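Local coordinates for protein putative branched-chain amino acid ABC transporter (Chromobacterium violaceum, PDB 4PYR) that binds glutathione in a periplasmic-binding-protein-like fold and, as an LppC-family lipoprotein, may act as an enzyme regulator, at residues E109-L113 with Y200-Q204; V129-S135 with L179-V183; A186-S191 with E213-V217; D221-F225 with G277-D281. One frame throughout, in Å; residues are numbered along the deposited sequence.

Interactions 1, 2 and 4 all reach one mixed sheet. Interactions 1 and 2 have centres about 11 Å apart and touch directly: strands 199-201 and 176-180 are neighbours, and the side chain of Gln204 reaches Ser135. Interaction 3 lies on helix 183-192, which links those two strands, and its centre is about 14 Å from that of interaction 2. Interaction 4 joins the chain just after strand 218-220 to the hairpin at the antiparallel end of the sheet, and meets interaction 1 where Ser203 packs on Asp221. Bound glutathione lies about 9 Å from the side chain of Glu109 and about 8 Å from that of Met222, whereas interaction 3 is remote from the pocket.

Interaction 1 (E109-L113 with Y200-Q204); sequences EARQL and YGTSQ
Glu109, near the start of helix 106-119, comes within 6.1 Å, CA to CA, of Thr202, where the chain leaves strand 199-201. The polar part of the contact converges on one oxygen. OE1 of Glu109 accepts the hydroxyl OG of Ser203 at 2.7 Å through its syn lone pair, and the backbone N of Ser203 meets OE1 at 3.1 Å, nearly along the C-O bond. Ser203 OG stands between its own N and carbonyl carbon (chi1 70°), which brings the hydroxyl to the same oxygen that its N-H reaches. Two donors therefore fix the rotation of the group, while OE2 forms a salt bridge with Arg292. Beside this, CG2 of Thr202 lies against the backbone of Glu109 and Ala110, and both methyls of Leu113 lie against the Gly201 peptide: CD1 is 3.4 Å from Gly201 O and 4.1 Å from Tyr200 CB, and CD2 lies 3.8 Å from Gly201 C. The Tyr200 hydroxyl is held by Asp120 and Arg122. Helix 133-150 covers the same strand end, Leu138 touching both Ala110 and Thr202, while strand 290-298 packs Leu294 on Glu109, so the contact sits buried among two helices and the sheet.

Interaction 2 (V129-S135 with L179-V183); sequences VGGDALS and LALDV
Ser135 and Ala180 show how a helix start can be fitted over the end of a parallel strand. CB of Ser135 rests 3.2 Å from Ala180 O, the oxygen that also accepts the N-H of Gly130 at 2.8 Å, in the carbonyl plane; this bond continues the pairing of Val129 with Ala180 in the sheet. The Ser135 hydroxyl is swung to the side opposite its carbonyl carbon (chi1 -69°), which sets OG beside the backbone of Leu181 and Asp182 and lets it donate to Asp132 OD1 at 2.7 Å, on the syn side. Gln204 NE2 bonds the same OG. Asp132 is the N-cap of helix 133-150: its other oxygen, OD2, takes Ser135 N at 2.9 Å from well above the carboxylate plane. Asp182 likewise caps helix 183-192, with OD2 accepting from Gln185 N. In both, CG is tucked between N and carbonyl carbon (chi1 56° in Asp132), which turns each carboxylate back to its own helix start. CD1 of Leu181 lies 3.5 Å from Gly130 CA, a spot where glycine leaves room. The two carboxylates approach at an angle, Asp132 OD1 to Asp182 OD1 at 3.9 Å, with planes 85° apart. Such proximity would favour a raised affinity for protons, but the N-H donors and the two helix starts probably offset it, allowing both carboxylates to remain charged.

Interaction 3 (A186-S191 with E213-V217); sequences AARLKS and ELAGV
Lys190 reaches over the 213-217 loop because its CG lies anti to the backbone N (chi1 -176°) and the chain then bends twice, at chi2 (61°) and at chi4 (80°). The bends lay its methylenes across the loop: CG lies 3.2 Å from Glu213 O, and CD and CE run past Val217 CG2, CE at 3.8 Å, the two side chains sliding by each other in opposite directions. The ammonium group meets the loop through water. One water accepts from NZ and donates to both Glu213 O and Ala215 O, the latter at 2.7 Å; a second accepts from NZ at 2.8 Å and also donates to Ala215 O. Helix 183-192 is the connection of a beta-alpha-beta crossover between strands 176-180 and 199-201, and the loop it meets leads into strand 218-220, the next in the sheet. That loop closes as a type II turn from Leu214 to Val217, whose third position, Gly216, has a positive phi that suits glycine. On the inner side of the helix, Leu214 CD2 rests on the helix at Ala186 and Ala187, 3.8 Å from Ala187 CA and 4.1 Å from Ala186 CB. Nearer the surface, Ala187 CB touches Glu213 CB at 3.8 Å, and the carboxylate of Glu213 bends away from the helix. Ser191 OG lies against the CG of Glu213, and a third water joins this hydroxyl to Glu213 O.

Interaction 4 (D221-F225 with G277-D281); sequences DMPWF and GVTGD
Val278, which buries the most surface here, meets Trp224 with both its carbonyl and its side chain, the one at the backbone N and the other at the indole. Val278 O accepts Trp224 N at 3.0 Å, in the carbonyl plane though with a bent N-H (140°), and Trp224 CE3 lies 3.8 Å from Val278 CB, ring and branch pointing the same way. The Trp224 side chain is anti to its N (chi1 -174°), which carries the indole alongside the valine; its NE1 turns to Glu248. Pro223 enters ahead of it: CD is 3.3 Å from Val278 O and 3.5 Å from Gly280 N, while CG approaches Gly277 O. Thr279 and Met222, present as selenomethionine, lie side by side, and Met222 CE is 3.7 Å from Thr279 CG2. Val278 and Thr279 are the two turn residues of a beta hairpin, between Gly277 and Gly280, which pair through Gly280 N to Gly277 O and a weak Gly277 N to Gly280 O. Met222 is the N-cap of helix 223-226; Pro223 has no N-H, and that of Trp224 is taken by Val278 O. This is the one hydrogen bond between the segments, while Asp256 holds Val278 N and Thr279 OG1 from outside.

Interaction 1 (E109-L113 with Y200-Q204)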
loop_
_atom_site.group_PDB
_atom_site.type_symbol
_atom_site.label_atom_id
_atom_site.label_comp_id
_atom_site.label_asym_id
_atom_site.label_seq_id
_atom_site.Cartn_x
_atom_site.Cartn_y
_atom_site.Cartn_z
ATOM N N GLU A 109 6.529 2.264 1.357
ATOM C CA GLU A 109 7.105 1.223 2.174
ATOM C C GLU A 109 8.639 1.336 2.192
ATOM O O GLU A 109 9.281 1.164 3.236
ATOM C CB GLU A 109 6.656 -0.139 1.655
ATOM C CG GLU A 109 5.157 -0.347 1.749
ATOM C CD GLU A 109 4.719 -1.769 1.488
ATOM O OE1 GLU A 109 5.620 -2.621 1.396
ATOM O OE2 GLU A 109 3.489 -2.002 1.448
ATOM N N ALA A 110 9.227 1.725 1.053
ATOM C CA ALA A 110 10.682 1.891 1.002
ATOM C C ALA A 110 11.122 2.981 1.946
ATOM O O ALA A 110 12.125 2.826 2.629
ATOM C CB ALA A 110 11.134 2.202 -0.411
ATOM N N ARG A 111 10.368 4.098 1.967
ATOM C CA ARG A 111 10.741 5.193 2.835
ATOM C C ARG A 111 10.685 4.752 4.299
ATOM O O ARG A 111 11.585 5.024 5.099
ATOM C CB ARG A 111 9.793 6.356 2.597
ATOM C CG ARG A 111 10.072 7.102 1.320
ATOM C CD ARG A 111 9.317 8.430 1.368
ATOM N NE ARG A 111 7.958 8.226 0.891
ATOM C CZ ARG A 111 7.637 8.134 -0.402
ATOM N NH1 ARG A 111 8.566 8.262 -1.357
ATOM N NH2 ARG A 111 6.379 7.931 -0.744
ATOM N N GLN A 112 9.599 4.097 4.679
ATOM C CA GLN A 112 9.514 3.575 5.998
ATOM C C GLN A 112 10.595 2.607 6.381
ATOM O O GLN A 112 11.108 2.685 7.492
ATOM C CB GLN A 112 8.187 2.933 6.179
ATOM C CG GLN A 112 7.114 3.999 6.320
ATOM C CD GLN A 112 5.817 3.307 6.543
ATOM O OE1 GLN A 112 5.654 2.610 7.568
ATOM N NE2 GLN A 112 4.913 3.394 5.550
ATOM N N LEU A 113 10.965 1.730 5.452
ATOM C CA LEU A 113 12.010 0.792 5.765
ATOM C C LEU A 113 13.329 1.504 6.121
ATOM O O LEU A 113 14.022 1.105 7.045
ATOM C CB LEU A 113 12.233 -0.161 4.601
ATOM C CG LEU A 113 13.087 -1.366 4.955
ATOM C CD1 LEU A 113 12.337 -2.276 5.909
ATOM C CD2 LEU A 113 13.465 -2.052 3.652
ATOM N N TYR A 200 16.621 -6.858 5.843
ATOM C CA TYR A 200 15.345 -6.198 5.850
ATOM C C TYR A 200 14.748 -6.103 4.467
ATOM O O TYR A 200 15.471 -5.987 3.471
ATOM C CB TYR A 200 15.562 -4.758 6.304
ATOM C CG TYR A 200 15.987 -4.579 7.726
ATOM C CD1 TYR A 200 17.314 -4.783 8.126
ATOM C CD2 TYR A 200 15.065 -4.174 8.689
ATOM C CE1 TYR A 200 17.704 -4.595 9.428
ATOM C CE2 TYR A 200 15.442 -3.931 9.993
ATOM C CZ TYR A 200 16.743 -4.149 10.392
ATOM O OH TYR A 200 17.138 -3.914 11.714
ATOM N N GLY A 201 13.439 -6.121 4.381
ATOM C CA GLY A 201 12.733 -5.872 3.133
ATOM C C GLY A 201 11.377 -5.197 3.398
ATOM O O GLY A 201 10.956 -5.020 4.531
ATOM N N THR A 202 10.698 -4.880 2.308
ATOM C CA THR A 202 9.344 -4.414 2.324
ATOM C C THR A 202 8.392 -5.590 2.121
ATOM O O THR A 202 8.820 -6.746 2.076
ATOM C CB THR A 202 9.081 -3.344 1.246
ATOM O OG1 THR A 202 9.230 -3.931 -0.061
ATOM C CG2 THR A 202 10.057 -2.258 1.366
ATOM N N SER A 203 7.103 -5.303 1.938
ATOM C CA SER A 203 6.114 -6.336 1.774
ATOM C C SER A 203 6.305 -7.073 0.452
ATOM O O SER A 203 5.643 -8.046 0.242
ATOM C CB SER A 203 4.694 -5.754 1.859
ATOM O OG SER A 203 4.366 -4.943 0.748
ATOM N N GLN A 204 7.153 -6.531 -0.436
ATOM C CA GLN A 204 7.621 -7.216 -1.639
ATOM C C GLN A 204 8.010 -8.668 -1.321
ATOM O O GLN A 204 7.749 -9.571 -2.129
ATOM C CB GLN A 204 8.816 -6.432 -2.242
ATOM C CG GLN A 204 9.457 -7.028 -3.496
ATOM C CD GLN A 204 10.712 -6.270 -3.877
ATOM O OE1 GLN A 204 11.508 -5.861 -3.004
ATOM N NE2 GLN A 204 10.914 -6.088 -5.177
#

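Interaction 2 (V129-S135 with L179-V183)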
loop_
_atom_site.group_PDB
_atom_site.type_symbol
_atom_site.label_atom_id
_atom_site.label_comp_id
_atom_site.label_asym_id
_atom_site.label_seq_id
_atom_site.Cartn_x
_atom_site.Cartn_y
_atom_site.Cartn_z
ATOM N N VAL A 129 19.730 -3.815 -4.875
ATOM C CA VAL A 129 18.616 -3.494 -5.769
ATOM C C VAL A 129 18.583 -4.352 -7.042
ATOM O O VAL A 129 19.574 -4.423 -7.785
ATOM C CB VAL A 129 18.695 -2.012 -6.185
ATOM C CG1 VAL A 129 17.452 -1.655 -6.963
ATOM C CG2 VAL A 129 18.891 -1.117 -4.974
ATOM N N GLY A 130 17.427 -4.990 -7.272
ATOM C CA GLY A 130 17.182 -5.819 -8.455
ATOM C C GLY A 130 17.011 -4.950 -9.706
ATOM O O GLY A 130 17.058 -3.697 -9.653
ATOM N N GLY A 131 16.735 -5.609 -10.809
ATOM C CA GLY A 131 16.633 -4.969 -12.102
ATOM C C GLY A 131 15.220 -4.772 -12.622
ATOM O O GLY A 131 15.031 -4.186 -13.692
ATOM N N ASP A 132 14.223 -5.263 -11.900
ATOM C CA ASP A 132 12.844 -5.145 -12.339
ATOM C C ASP A 132 12.359 -3.763 -11.906
ATOM O O ASP A 132 12.943 -3.152 -11.004
ATOM C CB ASP A 132 11.968 -6.232 -11.709
ATOM C CG ASP A 132 12.030 -6.212 -10.216
ATOM O OD1 ASP A 132 13.052 -6.684 -9.702
ATOM O OD2 ASP A 132 11.144 -5.647 -9.558
ATOM N N ALA A 133 11.278 -3.302 -12.513
ATOM C CA ALA A 133 10.843 -1.918 -12.299
ATOM C C ALA A 133 10.444 -1.645 -10.845
ATOM O O ALA A 133 10.737 -0.562 -10.299
ATOM C CB ALA A 133 9.706 -1.579 -13.239
ATOM N N LEU A 134 9.792 -2.598 -10.185
ATOM C CA LEU A 134 9.347 -2.353 -8.790
ATOM C C LEU A 134 10.576 -2.222 -7.917
ATOM O O LEU A 134 10.669 -1.333 -7.085
ATOM C CB LEU A 134 8.445 -3.509 -8.233
ATOM C CG LEU A 134 8.309 -3.572 -6.686
ATOM C CD1 LEU A 134 7.617 -2.314 -6.233
ATOM C CD2 LEU A 134 7.536 -4.772 -6.166
ATOM N N SER A 135 11.544 -3.140 -8.082
ATOM C CA SER A 135 12.702 -3.100 -7.229
ATOM C C SER A 135 13.427 -1.768 -7.413
ATOM O O SER A 135 13.961 -1.225 -6.469
ATOM C CB SER A 135 13.651 -4.211 -7.607
ATOM O OG SER A 135 13.071 -5.455 -7.272
ATOM N N LEU A 179 16.889 -5.063 1.203
ATOM C CA LEU A 179 16.570 -5.641 -0.064
ATOM C C LEU A 179 15.485 -4.885 -0.793
ATOM O O LEU A 179 14.385 -4.714 -0.271
ATOM C CB LEU A 179 16.097 -7.095 0.102
ATOM C CG LEU A 179 17.089 -8.024 0.810
ATOM C CD1 LEU A 179 16.604 -9.479 0.861
ATOM C CD2 LEU A 179 18.446 -8.001 0.103
ATOM N N ALA A 180 15.778 -4.464 -2.016
ATOM C CA ALA A 180 14.761 -4.078 -2.972
ATOM C C ALA A 180 14.959 -4.999 -4.145
ATOM O O ALA A 180 15.648 -4.664 -5.100
ATOM C CB ALA A 180 14.985 -2.640 -3.405
ATOM N N LEU A 181 14.417 -6.217 -4.019
ATOM C CA LEU A 181 14.794 -7.331 -4.854
ATOM C C LEU A 181 13.600 -8.258 -4.921
ATOM O O LEU A 181 12.862 -8.429 -3.924
ATOM C CB LEU A 181 16.002 -8.004 -4.163
ATOM C CG LEU A 181 16.794 -9.064 -4.911
ATOM C CD1 LEU A 181 17.233 -8.545 -6.263
ATOM C CD2 LEU A 181 17.936 -9.556 -4.039
ATOM N N ASP A 182 13.398 -8.872 -6.092
ATOM C CA ASP A 182 12.312 -9.806 -6.277
ATOM C C ASP A 182 12.501 -11.018 -5.339
ATOM O O ASP A 182 13.629 -11.372 -4.963
ATOM C CB ASP A 182 12.281 -10.276 -7.727
ATOM C CG ASP A 182 13.620 -10.866 -8.169
ATOM O OD1 ASP A 182 14.584 -10.084 -8.431
ATOM O OD2 ASP A 182 13.753 -12.097 -8.160
ATOM N N VAL A 183 11.397 -11.648 -4.969
ATOM C CA VAL A 183 11.405 -12.641 -3.912
ATOM C C VAL A 183 12.290 -13.846 -4.261
ATOM O O VAL A 183 12.984 -14.346 -3.379
ATOM C CB VAL A 183 9.950 -13.022 -3.522
ATOM C CG1 VAL A 183 9.240 -13.779 -4.626
ATOM C CG2 VAL A 183 9.905 -13.772 -2.203
#

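Interaction 3 (A186-S191 with E213-V217)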
loop_
_atom_site.group_PDB
_atom_site.type_symbol
_atom_site.label_atom_id
_atom_site.label_comp_id
_atom_site.label_asym_id
_atom_site.label_seq_id
_atom_site.Cartn_x
_atom_site.Cartn_y
_atom_site.Cartn_z
ATOM N N ALA A 186 15.827 -12.635 -3.820
ATOM C CA ALA A 186 16.046 -12.356 -2.416
ATOM C C ALA A 186 16.322 -13.597 -1.632
ATOM O O ALA A 186 17.183 -13.597 -0.743
ATOM C CB ALA A 186 14.840 -11.652 -1.840
ATOM N N ALA A 187 15.602 -14.652 -1.970
ATOM C CA ALA A 187 15.808 -15.932 -1.304
ATOM C C ALA A 187 17.176 -16.502 -1.616
ATOM O O ALA A 187 17.854 -17.021 -0.722
ATOM C CB ALA A 187 14.700 -16.916 -1.687
ATOM N N ARG A 188 17.598 -16.400 -2.875
ATOM C CA ARG A 188 18.965 -16.831 -3.233
ATOM C C ARG A 188 20.031 -16.022 -2.492
ATOM O O ARG A 188 21.020 -16.599 -1.978
ATOM C CB ARG A 188 19.197 -16.787 -4.748
ATOM C CG ARG A 188 20.632 -17.065 -5.156
ATOM C CD ARG A 188 20.946 -16.579 -6.563
ATOM N NE ARG A 188 22.233 -17.119 -6.941
ATOM C CZ ARG A 188 22.864 -16.923 -8.100
ATOM N NH1 ARG A 188 22.340 -16.104 -9.003
ATOM N NH2 ARG A 188 24.034 -17.472 -8.306
ATOM N N LEU A 189 19.826 -14.697 -2.393
ATOM C CA LEU A 189 20.830 -13.899 -1.740
ATOM C C LEU A 189 20.860 -14.200 -0.216
ATOM O O LEU A 189 21.934 -14.343 0.411
ATOM C CB LEU A 189 20.488 -12.424 -1.944
ATOM C CG LEU A 189 21.419 -11.425 -1.281
ATOM C CD1 LEU A 189 22.868 -11.758 -1.620
ATOM C CD2 LEU A 189 21.052 -10.019 -1.718
ATOM N N LYS A 190 19.681 -14.331 0.402
ATOM C CA LYS A 190 19.629 -14.618 1.834
ATOM C C LYS A 190 20.403 -15.888 2.170
ATOM O O LYS A 190 21.149 -15.912 3.154
ATOM C CB LYS A 190 18.153 -14.696 2.305
ATOM C CG LYS A 190 17.930 -14.899 3.816
ATOM C CD LYS A 190 18.505 -13.785 4.679
ATOM C CE LYS A 190 18.197 -13.977 6.162
ATOM N NZ LYS A 190 19.094 -14.931 6.801
ATOM N N SER A 191 20.308 -16.901 1.293
ATOM C CA SER A 191 21.017 -18.152 1.483
ATOM C C SER A 191 22.557 -18.030 1.340
ATOM O O SER A 191 23.290 -18.843 1.887
ATOM C CB SER A 191 20.502 -19.197 0.491
ATOM O OG SER A 191 19.154 -19.555 0.781
ATOM N N GLU A 213 13.576 -20.007 2.956
ATOM C CA GLU A 213 14.867 -19.301 2.709
ATOM C C GLU A 213 14.900 -17.882 3.209
ATOM O O GLU A 213 15.979 -17.354 3.430
ATOM C CB GLU A 213 15.275 -19.287 1.228
ATOM C CG GLU A 213 15.649 -20.684 0.723
ATOM C CD GLU A 213 14.435 -21.570 0.590
ATOM O OE1 GLU A 213 13.364 -21.030 0.150
ATOM O OE2 GLU A 213 14.540 -22.727 0.945
ATOM N N LEU A 214 13.731 -17.266 3.419
ATOM C CA LEU A 214 13.650 -15.856 3.876
ATOM C C LEU A 214 13.425 -15.735 5.389
ATOM O O LEU A 214 13.267 -14.689 5.939
ATOM C CB LEU A 214 12.573 -15.133 3.081
ATOM C CG LEU A 214 12.963 -14.837 1.618
ATOM C CD1 LEU A 214 11.793 -14.433 0.752
ATOM C CD2 LEU A 214 14.200 -13.937 1.517
ATOM N N ALA A 215 13.447 -16.848 6.093
ATOM C CA ALA A 215 13.260 -16.887 7.552
ATOM C C ALA A 215 14.230 -15.952 8.233
ATOM O O ALA A 215 15.433 -15.932 7.964
ATOM C CB ALA A 215 13.443 -18.280 8.091
ATOM N N GLY A 216 13.681 -15.150 9.124
ATOM C CA GLY A 216 14.511 -14.203 9.868
ATOM C C GLY A 216 14.651 -12.828 9.245
ATOM O O GLY A 216 15.150 -11.917 9.892
ATOM N N VAL A 217 14.222 -12.653 7.997
ATOM C CA VAL A 217 14.241 -11.345 7.381
ATOM C C VAL A 217 13.223 -10.474 8.094
ATOM O O VAL A 217 12.078 -10.879 8.317
ATOM C CB VAL A 217 13.904 -11.436 5.895
ATOM C CG1 VAL A 217 13.729 -10.043 5.287
ATOM C CG2 VAL A 217 15.022 -12.224 5.156
HETATM O O HOH W 1 17.008 -17.300 6.189
HETATM O O HOH W 2 18.164 -14.946 9.473
HETATM O O HOH W 3 18.331 -18.706 3.637
#

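Interaction 4 (D221-F225 with G277-D281)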
loop_
_atom_site.group_PDB
_atom_site.type_symbol
_atom_site.label_atom_id
_atom_site.label_comp_id
_atom_site.label_asym_id
_atom_site.label_seq_id
_atom_site.Cartn_x
_atom_site.Cartn_y
_atom_site.Cartn_z
ATOM N N ASP A 221 4.814 -4.699 6.788
ATOM C CA ASP A 221 3.619 -5.034 6.052
ATOM C C ASP A 221 2.404 -4.609 6.880
ATOM O O ASP A 221 2.550 -4.097 7.978
ATOM C CB ASP A 221 3.569 -6.561 5.753
ATOM C CG ASP A 221 2.799 -6.915 4.485
ATOM O OD1 ASP A 221 2.037 -6.115 3.950
ATOM O OD2 ASP A 221 2.982 -8.068 3.987
HETATM N N MSE A 222 1.232 -4.850 6.350
HETATM C CA MSE A 222 -0.009 -4.516 6.987
HETATM C C MSE A 222 -0.251 -5.157 8.327
HETATM O O MSE A 222 0.026 -6.331 8.514
HETATM C CB MSE A 222 -1.156 -5.003 6.130
HETATM C CG MSE A 222 -1.150 -4.365 4.762
HETATM SE SE MSE A 222 -2.847 -4.881 3.937
HETATM C CE MSE A 222 -2.577 -3.630 2.419
ATOM N N PRO A 223 -0.837 -4.411 9.277
ATOM C CA PRO A 223 -1.403 -5.027 10.503
ATOM C C PRO A 223 -2.290 -6.225 10.198
ATOM O O PRO A 223 -2.296 -7.218 10.971
ATOM C CB PRO A 223 -2.231 -3.883 11.115
ATOM C CG PRO A 223 -1.497 -2.687 10.666
ATOM C CD PRO A 223 -1.057 -2.953 9.246
ATOM N N TRP A 224 -2.984 -6.168 9.064
ATOM C CA TRP A 224 -3.865 -7.246 8.661
ATOM C C TRP A 224 -3.154 -8.626 8.694
ATOM O O TRP A 224 -3.791 -9.650 9.040
ATOM C CB TRP A 224 -4.410 -6.960 7.264
ATOM C CG TRP A 224 -5.433 -7.950 6.806
ATOM C CD1 TRP A 224 -5.313 -8.852 5.783
ATOM C CD2 TRP A 224 -6.757 -8.096 7.317
ATOM N NE1 TRP A 224 -6.484 -9.564 5.645
ATOM C CE2 TRP A 224 -7.388 -9.111 6.569
ATOM C CE3 TRP A 224 -7.462 -7.489 8.346
ATOM C CZ2 TRP A 224 -8.677 -9.535 6.841
ATOM C CZ3 TRP A 224 -8.750 -7.906 8.594
ATOM C CH2 TRP A 224 -9.336 -8.896 7.849
ATOM N N PHE A 225 -1.875 -8.640 8.314
ATOM C CA PHE A 225 -1.057 -9.861 8.359
ATOM C C PHE A 225 -0.237 -9.990 9.644
ATOM O O PHE A 225 -0.054 -11.099 10.179
ATOM C CB PHE A 225 -0.079 -9.891 7.158
ATOM C CG PHE A 225 -0.759 -9.801 5.807
ATOM C CD1 PHE A 225 -1.675 -10.718 5.402
ATOM C CD2 PHE A 225 -0.450 -8.772 4.955
ATOM C CE1 PHE A 225 -2.275 -10.627 4.157
ATOM C CE2 PHE A 225 -1.072 -8.645 3.730
ATOM C CZ PHE A 225 -1.967 -9.581 3.320
ATOM N N GLY A 277 -5.731 1.786 10.636
ATOM C CA GLY A 277 -6.149 1.040 9.494
ATOM C C GLY A 277 -5.664 -0.405 9.609
ATOM O O GLY A 277 -4.603 -0.671 10.184
ATOM N N VAL A 278 -6.450 -1.307 9.065
ATOM C CA VAL A 278 -5.937 -2.677 8.892
ATOM C C VAL A 278 -4.781 -2.704 7.892
ATOM O O VAL A 278 -3.981 -3.639 7.918
ATOM C CB VAL A 278 -7.004 -3.719 8.524
ATOM C CG1 VAL A 278 -8.072 -3.789 9.567
ATOM C CG2 VAL A 278 -7.587 -3.490 7.121
ATOM N N THR A 279 -4.649 -1.648 7.057
ATOM C CA THR A 279 -3.575 -1.572 6.077
ATOM C C THR A 279 -2.405 -0.769 6.619
ATOM O O THR A 279 -1.356 -0.685 5.954
ATOM C CB THR A 279 -4.022 -0.910 4.751
ATOM O OG1 THR A 279 -4.299 0.494 4.989
ATOM C CG2 THR A 279 -5.171 -1.616 4.142
ATOM N N GLY A 280 -2.563 -0.198 7.812
ATOM C CA GLY A 280 -1.534 0.607 8.461
ATOM C C GLY A 280 -2.179 1.793 9.142
ATOM O O GLY A 280 -3.379 2.012 8.985
ATOM N N ASP A 281 -1.407 2.489 9.956
ATOM C CA ASP A 281 -1.908 3.718 10.581
ATOM C C ASP A 281 -1.939 4.777 9.491
ATOM O O ASP A 281 -0.952 4.970 8.793
ATOM C CB ASP A 281 -1.030 4.154 11.754
ATOM C CG ASP A 281 -1.389 3.459 13.065
ATOM O OD1 ASP A 281 -2.422 2.775 13.180
ATOM O OD2 ASP A 281 -0.591 3.642 13.994
#